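Local coordinates for guanylate kinase (PDB 3TR0), which catalyses the ATP-dependent phosphorylation of GMP to GDP, and probably serves in the recycling of GMP, at residues 85-88 / 89-93; 171-174 / 175-179; 137-140 / 141-144. All blocks are in the same frame, centred on the assembly; numbering follows the deposited sequence.

Interaction 1. Residues 85-88 / 89-93; sequences TEKD and WVLRQ
The carboxylate of Glu86 caps the helix that starts at Lys87, taking one backbone N-H on each oxygen. OE1 accepts from Trp89 N at 2.9 Å, on its syn side and about 29° out of the carboxylate plane, while OE2 receives Asp88 N at 3.0 Å from above that plane. A bend at chi2 (-86°) folds the Glu86 chain back over the first turn, where OE1 also lies against Trp89 CB. A water joins this cap to Arg92: it donates weakly to Glu86 OE1 and accepts from Arg92 NH1. The same NH1 forms a salt bridge with Asp88 OD2 at 2.6 Å, one turn earlier; OD2 sits at the guanidinium edge, but the N-H points poorly at it and the hydrogen bond is weak. Leu91 N and Arg92 N satisfy the backbone carbonyls of Lys87 and Asp88. Val90 CG2 meets Thr85 CG2 at 3.6 Å, and Thr85 OG1 is hydrogen-bonded to Glu74 OE1, both residues of the GMP pocket. The contact lies where strand 81-86 passes into helix 87-95, with Val90 packed on Leu73 of strand 72-78 and Trp89 on Lys35 and Val100 of strands 34-36 and 99-103.

Interaction 2. Residues 171-174 / 175-179; sequences DNFD and QAVQN
Asn172 and Gln175 stack their side-chain amides at the start of helix 173-187, where Asn172 is the N-cap. The two amide planes are only 8° apart, and the Gln175 group lies across that of Asn172 with CG of Asn172 3.2 Å from NE2 of Gln175. The chains cross at about a right angle, yet the amides lie face on face; no hydrogen bond joins them. With its CG anti to the backbone N (chi1 179°), Asn172 brings OD1 to the first turn, where it takes Gln175 N at 3.0 Å, in the amide plane and on a lone pair. The backbone O of Asn172 accepts from Ala176 N, so one residue holds two N-H groups of the helix start. Gln175 is extended beyond CG, and a water donates to both Gln175 OE1 and Asp171 OD1, bridging oxygens 4.3 Å apart.

Around the helix, Phe173 and Val177 form an apolar pair one turn apart. Leu23 of helix 20-30 touches both, as well as Ala176, and Phe173 also meets Ala26, so this face joins the helix to one whose first residues belong to the predicted P-loop. Val177 CG2 sits over one face of the Phe173 ring in a CH-pi contact, 4.0 Å from the centroid and 22° off the normal, displaced toward the rim and nearest to CE2 at 3.7 Å.

Interaction 3. Residues 137-140 / 141-144; sequences IKRR and QDDT. With SO4 (sulfate ion), chain B.
Sulfate O4 receives Arg139 NH2 at 2.6 Å, and NH1 of the same guanidinium gives a straighter bond to O2 at 3.1 Å, with an N-H...O angle of 165°. The anion lies at the edge of the guanidinium, its sulfur near the guanidinium plane, so the two terminal nitrogens grip it as a fork. Backbone N atoms of Gly17, Gly19, Lys20 and Thr21 bind the same ion, which probably came from the crystallisation liquor and sits where the P-loop of this family holds a nucleotide phosphate, consistent with the predicted ATP site. Arg139 reaches it with an almost fully extended chain (chi2 180°, chi3 179°). Its position is consistent with a role at the ATP phosphates, as for arginines of the lid in related nucleoside monophosphate kinases.

At the other end of this side chain the backbone folds into a type I turn from Arg139 to Asp142, closed by Asp142 N on Arg139 O at 2.8 Å. Asp142 runs alongside Arg139, pointing the same way, and its OD2 lies 3.3 Å from Arg139 CB and 3.6 Å from CD. This oxygen therefore flanks the aliphatic part of the arginine, while the Asp142 carboxylate forms salt bridges with Arg46 through OD1 and with Arg150 through OD2. Across the base of the loop, Ile137 CD1, before the turn, meets CG2 of the poorly ordered Thr144, after it, at 3.6 Å, their side chains crossing at about a right angle. The contact runs from the last residue of helix 129-137 into the surface loop that leads to helix 147-158, which contributes Arg150.

Interactions 1 and 2 both sit at helix starts and are partly buried, whereas interaction 3 is a surface contact in a loop. The two N-caps differ: a carboxylate holds two amides in 85-88 / 89-93, while a neutral side-chain amide takes one in 171-174 / 175-179. Their centres are about 28 Å apart, on opposite sides of the chain's centre, the first contributing Thr85 to the GMP pocket and the second packed against helix 20-30, whose first residues belong to the predicted P-loop. In interaction 3 the charged groups of Arg139 and Asp142 find their partners outside the two segments, while a backbone turn bond and an apolar touch join the segments themselves.

Interaction 1. Residues 85-88 / 89-93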
loop_
_atom_site.group_PDB
_atom_site.type_symbol
_atom_site.label_atom_id
_atom_site.label_comp_id
_atom_site.label_asym_id
_atom_site.label_seq_id
_atom_site.Cartn_x
_atom_site.Cartn_y
_atom_site.Cartn_z
ATOM N N THR A 85 -18.108 7.754 -16.586
ATOM C CA THR A 85 -17.984 6.344 -16.247
ATOM C C THR A 85 -19.368 5.730 -16.090
ATOM O O THR A 85 -20.105 6.076 -15.168
ATOM C CB THR A 85 -17.214 6.151 -14.922
ATOM O OG1 THR A 85 -15.880 6.652 -15.065
ATOM C CG2 THR A 85 -17.153 4.679 -14.546
ATOM N N GLU A 86 -19.720 4.822 -16.992
ATOM C CA GLU A 86 -21.011 4.146 -16.916
ATOM C C GLU A 86 -21.078 3.354 -15.611
ATOM O O GLU A 86 -20.192 2.550 -15.304
ATOM C CB GLU A 86 -21.224 3.252 -18.138
ATOM C CG GLU A 86 -22.671 2.821 -18.369
ATOM C CD GLU A 86 -23.032 1.576 -17.595
ATOM O OE1 GLU A 86 -22.204 0.643 -17.561
ATOM O OE2 GLU A 86 -24.138 1.527 -17.017
ATOM N N LYS A 87 -22.128 3.602 -14.836
ATOM C CA LYS A 87 -22.217 3.096 -13.470
ATOM C C LYS A 87 -22.409 1.583 -13.371
ATOM O O LYS A 87 -21.780 0.922 -12.546
ATOM C CB LYS A 87 -23.355 3.793 -12.721
ATOM C CG LYS A 87 -23.497 3.337 -11.277
ATOM C CD LYS A 87 -24.820 3.776 -10.683
ATOM C CE LYS A 87 -25.987 3.169 -11.442
ATOM N NZ LYS A 87 -27.301 3.571 -10.866
ATOM N N ASP A 88 -23.293 1.036 -14.197
ATOM C CA ASP A 88 -23.682 -0.358 -14.036
ATOM C C ASP A 88 -22.537 -1.331 -14.295
ATOM O O ASP A 88 -22.384 -2.327 -13.582
ATOM C CB ASP A 88 -24.889 -0.698 -14.912
ATOM C CG ASP A 88 -25.619 -1.930 -14.429
ATOM O OD1 ASP A 88 -26.168 -1.891 -13.308
ATOM O OD2 ASP A 88 -25.636 -2.938 -15.160
ATOM N N TRP A 89 -21.726 -1.053 -15.308
ATOM C CA TRP A 89 -20.621 -1.946 -15.622
ATOM C C TRP A 89 -19.662 -2.056 -14.442
ATOM O O TRP A 89 -19.200 -3.142 -14.106
ATOM C CB TRP A 89 -19.866 -1.475 -16.862
ATOM C CG TRP A 89 -18.712 -2.360 -17.204
ATOM C CD1 TRP A 89 -18.724 -3.433 -18.046
ATOM C CD2 TRP A 89 -17.376 -2.261 -16.699
ATOM N NE1 TRP A 89 -17.476 -4.004 -18.103
ATOM C CE2 TRP A 89 -16.629 -3.301 -17.287
ATOM C CE3 TRP A 89 -16.736 -1.388 -15.813
ATOM C CZ2 TRP A 89 -15.274 -3.491 -17.022
ATOM C CZ3 TRP A 89 -15.389 -1.582 -15.547
ATOM C CH2 TRP A 89 -14.674 -2.624 -16.149
ATOM N N VAL A 90 -19.373 -0.924 -13.813
ATOM C CA VAL A 90 -18.458 -0.895 -12.677
ATOM C C VAL A 90 -18.999 -1.736 -11.519
ATOM O O VAL A 90 -18.288 -2.564 -10.951
ATOM C CB VAL A 90 -18.212 0.546 -12.200
ATOM C CG1 VAL A 90 -17.455 0.549 -10.882
ATOM C CG2 VAL A 90 -17.444 1.335 -13.256
ATOM N N LEU A 91 -20.267 -1.534 -11.186
ATOM C CA LEU A 91 -20.870 -2.264 -10.078
ATOM C C LEU A 91 -20.943 -3.768 -10.342
ATOM O O LEU A 91 -20.804 -4.565 -9.420
ATOM C CB LEU A 91 -22.247 -1.695 -9.731
ATOM C CG LEU A 91 -22.235 -0.224 -9.308
ATOM C CD1 LEU A 91 -23.620 0.217 -8.856
ATOM C CD2 LEU A 91 -21.205 0.008 -8.204
ATOM N N ARG A 92 -21.161 -4.160 -11.596
ATOM C CA ARG A 92 -21.122 -5.578 -11.948
ATOM C C ARG A 92 -19.751 -6.195 -11.665
ATOM O O ARG A 92 -19.658 -7.315 -11.150
ATOM C CB ARG A 92 -21.506 -5.800 -13.410
ATOM C CG ARG A 92 -22.960 -5.512 -13.711
ATOM C CD ARG A 92 -23.431 -6.262 -14.951
ATOM N NE ARG A 92 -22.626 -5.978 -16.139
ATOM C CZ ARG A 92 -22.797 -4.920 -16.925
ATOM N NH1 ARG A 92 -23.733 -4.025 -16.643
ATOM N NH2 ARG A 92 -22.026 -4.748 -17.990
ATOM N N GLN A 93 -18.694 -5.460 -12.001
ATOM C CA GLN A 93 -17.327 -5.918 -11.763
ATOM C C GLN A 93 -17.041 -6.072 -10.277
ATOM O O GLN A 93 -16.481 -7.082 -9.845
ATOM C CB GLN A 93 -16.313 -4.949 -12.379
ATOM C CG GLN A 93 -16.542 -4.664 -13.848
ATOM C CD GLN A 93 -16.736 -5.925 -14.667
ATOM O OE1 GLN A 93 -15.973 -6.881 -14.544
ATOM N NE2 GLN A 93 -17.766 -5.934 -15.506
HETATM O O HOH W 1 -24.367 -1.341 -18.235
#

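Interaction 2. Residues 171-174 / 175-179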
loop_
_atom_site.group_PDB
_atom_site.type_symbol
_atom_site.label_atom_id
_atom_site.label_comp_id
_atom_site.label_asym_id
_atom_site.label_seq_id
_atom_site.Cartn_x
_atom_site.Cartn_y
_atom_site.Cartn_z
ATOM N N ASP A 171 9.003 7.904 -15.352
ATOM C CA ASP A 171 10.297 8.179 -15.961
ATOM C C ASP A 171 10.888 6.907 -16.557
ATOM O O ASP A 171 11.679 6.956 -17.500
ATOM C CB ASP A 171 11.255 8.809 -14.945
ATOM C CG ASP A 171 11.476 7.935 -13.719
ATOM O OD1 ASP A 171 10.688 6.992 -13.489
ATOM O OD2 ASP A 171 12.442 8.205 -12.974
ATOM N N ASN A 172 10.505 5.768 -15.991
ATOM C CA ASN A 172 10.846 4.470 -16.554
ATOM C C ASN A 172 9.605 3.586 -16.556
ATOM O O ASN A 172 9.036 3.308 -15.503
ATOM C CB ASN A 172 11.976 3.808 -15.760
ATOM C CG ASN A 172 12.342 2.436 -16.300
ATOM O OD1 ASN A 172 11.649 1.455 -16.043
ATOM N ND2 ASN A 172 13.437 2.363 -17.051
ATOM N N PHE A 173 9.181 3.155 -17.739
ATOM C CA PHE A 173 7.920 2.431 -17.878
ATOM C C PHE A 173 7.801 1.220 -16.954
ATOM O O PHE A 173 6.812 1.072 -16.234
ATOM C CB PHE A 173 7.713 1.993 -19.326
ATOM C CG PHE A 173 6.341 1.459 -19.608
ATOM C CD1 PHE A 173 5.287 2.321 -19.851
ATOM C CD2 PHE A 173 6.105 0.094 -19.641
ATOM C CE1 PHE A 173 4.022 1.838 -20.118
ATOM C CE2 PHE A 173 4.843 -0.399 -19.910
ATOM C CZ PHE A 173 3.799 0.474 -20.149
ATOM N N ASP A 174 8.796 0.342 -16.993
ATOM C CA ASP A 174 8.762 -0.864 -16.171
ATOM C C ASP A 174 8.668 -0.543 -14.684
ATOM O O ASP A 174 7.920 -1.186 -13.948
ATOM C CB ASP A 174 9.993 -1.730 -16.434
ATOM C CG ASP A 174 9.893 -2.508 -17.729
ATOM O OD1 ASP A 174 9.189 -3.540 -17.751
ATOM O OD2 ASP A 174 10.528 -2.097 -18.720
ATOM N N GLN A 175 9.431 0.448 -14.239
ATOM C CA GLN A 175 9.439 0.803 -12.823
ATOM C C GLN A 175 8.103 1.401 -12.394
ATOM O O GLN A 175 7.599 1.102 -11.308
ATOM C CB GLN A 175 10.593 1.765 -12.527
ATOM C CG GLN A 175 11.953 1.143 -12.798
ATOM C CD GLN A 175 13.029 2.178 -13.043
ATOM O OE1 GLN A 175 12.883 3.340 -12.666
ATOM N NE2 GLN A 175 14.114 1.761 -13.687
ATOM N N ALA A 176 7.528 2.235 -13.255
ATOM C CA ALA A 176 6.233 2.846 -12.976
ATOM C C ALA A 176 5.135 1.788 -12.892
ATOM O O ALA A 176 4.291 1.827 -11.997
ATOM C CB ALA A 176 5.895 3.881 -14.037
ATOM N N VAL A 177 5.140 0.845 -13.831
ATOM C CA VAL A 177 4.197 -0.269 -13.778
ATOM C C VAL A 177 4.379 -1.040 -12.474
ATOM O O VAL A 177 3.408 -1.332 -11.777
ATOM C CB VAL A 177 4.370 -1.227 -14.968
ATOM C CG1 VAL A 177 3.463 -2.444 -14.810
ATOM C CG2 VAL A 177 4.073 -0.503 -16.278
ATOM N N GLN A 178 5.625 -1.365 -12.138
ATOM C CA GLN A 178 5.896 -2.099 -10.900
ATOM C C GLN A 178 5.397 -1.344 -9.666
ATOM O O GLN A 178 4.947 -1.953 -8.702
ATOM C CB GLN A 178 7.385 -2.417 -10.754
ATOM C CG GLN A 178 7.726 -3.166 -9.472
ATOM C CD GLN A 178 7.066 -4.534 -9.398
ATOM O OE1 GLN A 178 7.459 -5.464 -10.105
ATOM N NE2 GLN A 178 6.054 -4.663 -8.540
ATOM N N ASN A 179 5.481 -0.020 -9.690
ATOM C CA ASN A 179 4.976 0.772 -8.573
ATOM C C ASN A 179 3.457 0.733 -8.476
ATOM O O ASN A 179 2.897 0.662 -7.380
ATOM C CB ASN A 179 5.489 2.208 -8.641
ATOM C CG ASN A 179 6.937 2.315 -8.221
ATOM O OD1 ASN A 179 7.409 1.533 -7.396
ATOM N ND2 ASN A 179 7.652 3.275 -8.786
HETATM O O HOH W 2 10.899 5.117 -11.440
#

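Interaction 3. Residues 137-140 / 141-144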
loop_
_atom_site.group_PDB
_atom_site.type_symbol
_atom_site.label_atom_id
_atom_site.label_comp_id
_atom_site.label_asym_id
_atom_site.label_seq_id
_atom_site.Cartn_x
_atom_site.Cartn_y
_atom_site.Cartn_z
ATOM N N ILE A 137 3.263 15.975 -28.951
ATOM C CA ILE A 137 3.620 16.349 -30.317
ATOM C C ILE A 137 3.741 15.111 -31.200
ATOM O O ILE A 137 3.343 15.129 -32.363
ATOM C CB ILE A 137 4.945 17.136 -30.375
ATOM C CG1 ILE A 137 4.810 18.477 -29.649
ATOM C CG2 ILE A 137 5.368 17.368 -31.819
ATOM C CD1 ILE A 137 3.891 19.461 -30.343
ATOM N N LYS A 138 4.283 14.034 -30.640
ATOM C CA LYS A 138 4.506 12.813 -31.412
ATOM C C LYS A 138 3.219 12.073 -31.761
ATOM O O LYS A 138 3.235 11.134 -32.554
ATOM C CB LYS A 138 5.481 11.876 -30.696
ATOM C CG LYS A 138 6.921 12.354 -30.736
ATOM C CD LYS A 138 7.902 11.205 -30.549
ATOM C CE LYS A 138 7.766 10.562 -29.184
ATOM N NZ LYS A 138 8.692 9.406 -29.030
ATOM N N ARG A 139 2.109 12.493 -31.166
ATOM C CA ARG A 139 0.812 11.932 -31.513
ATOM C C ARG A 139 0.263 12.680 -32.716
ATOM O O ARG A 139 -0.448 13.675 -32.576
ATOM C CB ARG A 139 -0.147 12.003 -30.326
ATOM C CG ARG A 139 0.319 11.155 -29.157
ATOM C CD ARG A 139 -0.610 11.208 -27.957
ATOM N NE ARG A 139 -0.097 10.343 -26.898
ATOM C CZ ARG A 139 -0.589 10.271 -25.665
ATOM N NH1 ARG A 139 -1.623 11.020 -25.305
ATOM N NH2 ARG A 139 -0.036 9.446 -24.790
ATOM N N ARG A 140 0.615 12.201 -33.902
ATOM C CA ARG A 140 0.223 12.862 -35.140
ATOM C C ARG A 140 -1.293 12.943 -35.288
ATOM O O ARG A 140 -1.805 13.710 -36.102
ATOM C CB ARG A 140 0.862 12.168 -36.347
ATOM C CG ARG A 140 1.116 10.681 -36.157
ATOM C CD ARG A 140 1.998 10.130 -37.268
ATOM N NE ARG A 140 1.413 10.332 -38.593
ATOM C CZ ARG A 140 0.694 9.421 -39.239
ATOM N NH1 ARG A 140 0.464 8.237 -38.684
ATOM N NH2 ARG A 140 0.201 9.693 -40.440
ATOM N N GLN A 141 -2.003 12.158 -34.484
ATOM C CA GLN A 141 -3.462 12.157 -34.495
ATOM C C GLN A 141 -4.021 13.447 -33.896
ATOM O O GLN A 141 -5.166 13.818 -34.156
ATOM C CB GLN A 141 -3.991 10.956 -33.711
ATOM C CG GLN A 141 -3.876 11.114 -32.203
ATOM C CD GLN A 141 -3.412 9.848 -31.511
ATOM O OE1 GLN A 141 -2.704 9.029 -32.100
ATOM N NE2 GLN A 141 -3.806 9.681 -30.254
ATOM N N ASP A 142 -3.207 14.124 -33.093
ATOM C CA ASP A 142 -3.639 15.331 -32.397
ATOM C C ASP A 142 -3.188 16.596 -33.120
ATOM O O ASP A 142 -2.104 16.640 -33.701
ATOM C CB ASP A 142 -3.104 15.344 -30.962
ATOM C CG ASP A 142 -3.661 14.213 -30.115
ATOM O OD1 ASP A 142 -4.869 13.918 -30.227
ATOM O OD2 ASP A 142 -2.887 13.621 -29.335
ATOM N N ASP A 143 -4.030 17.624 -33.073
ATOM C CA ASP A 143 -3.708 18.917 -33.663
ATOM C C ASP A 143 -2.547 19.554 -32.906
ATOM O O ASP A 143 -2.528 19.554 -31.676
ATOM C CB ASP A 143 -4.936 19.830 -33.624
ATOM C CG ASP A 143 -4.786 21.052 -34.507
ATOM O OD1 ASP A 143 -3.654 21.562 -34.638
ATOM O OD2 ASP A 143 -5.805 21.503 -35.072
ATOM N N THR A 144 -1.582 20.094 -33.642
ATOM C CA THR A 144 -0.372 20.646 -33.037
ATOM C C THR A 144 -0.536 22.118 -32.648
ATOM O O THR A 144 0.437 22.798 -32.326
ATOM C CB THR A 144 0.847 20.479 -33.972
ATOM O OG1 THR A 144 0.889 19.135 -34.469
ATOM C CG2 THR A 144 2.143 20.774 -33.231
HETATM S S SO4 B . -1.605 9.922 -21.584
HETATM O O1 SO4 B . -2.443 8.732 -21.669
HETATM O O2 SO4 B . -2.244 11.026 -22.288
HETATM O O3 SO4 B . -1.409 10.300 -20.180
HETATM O O4 SO4 B . -0.318 9.658 -22.217
#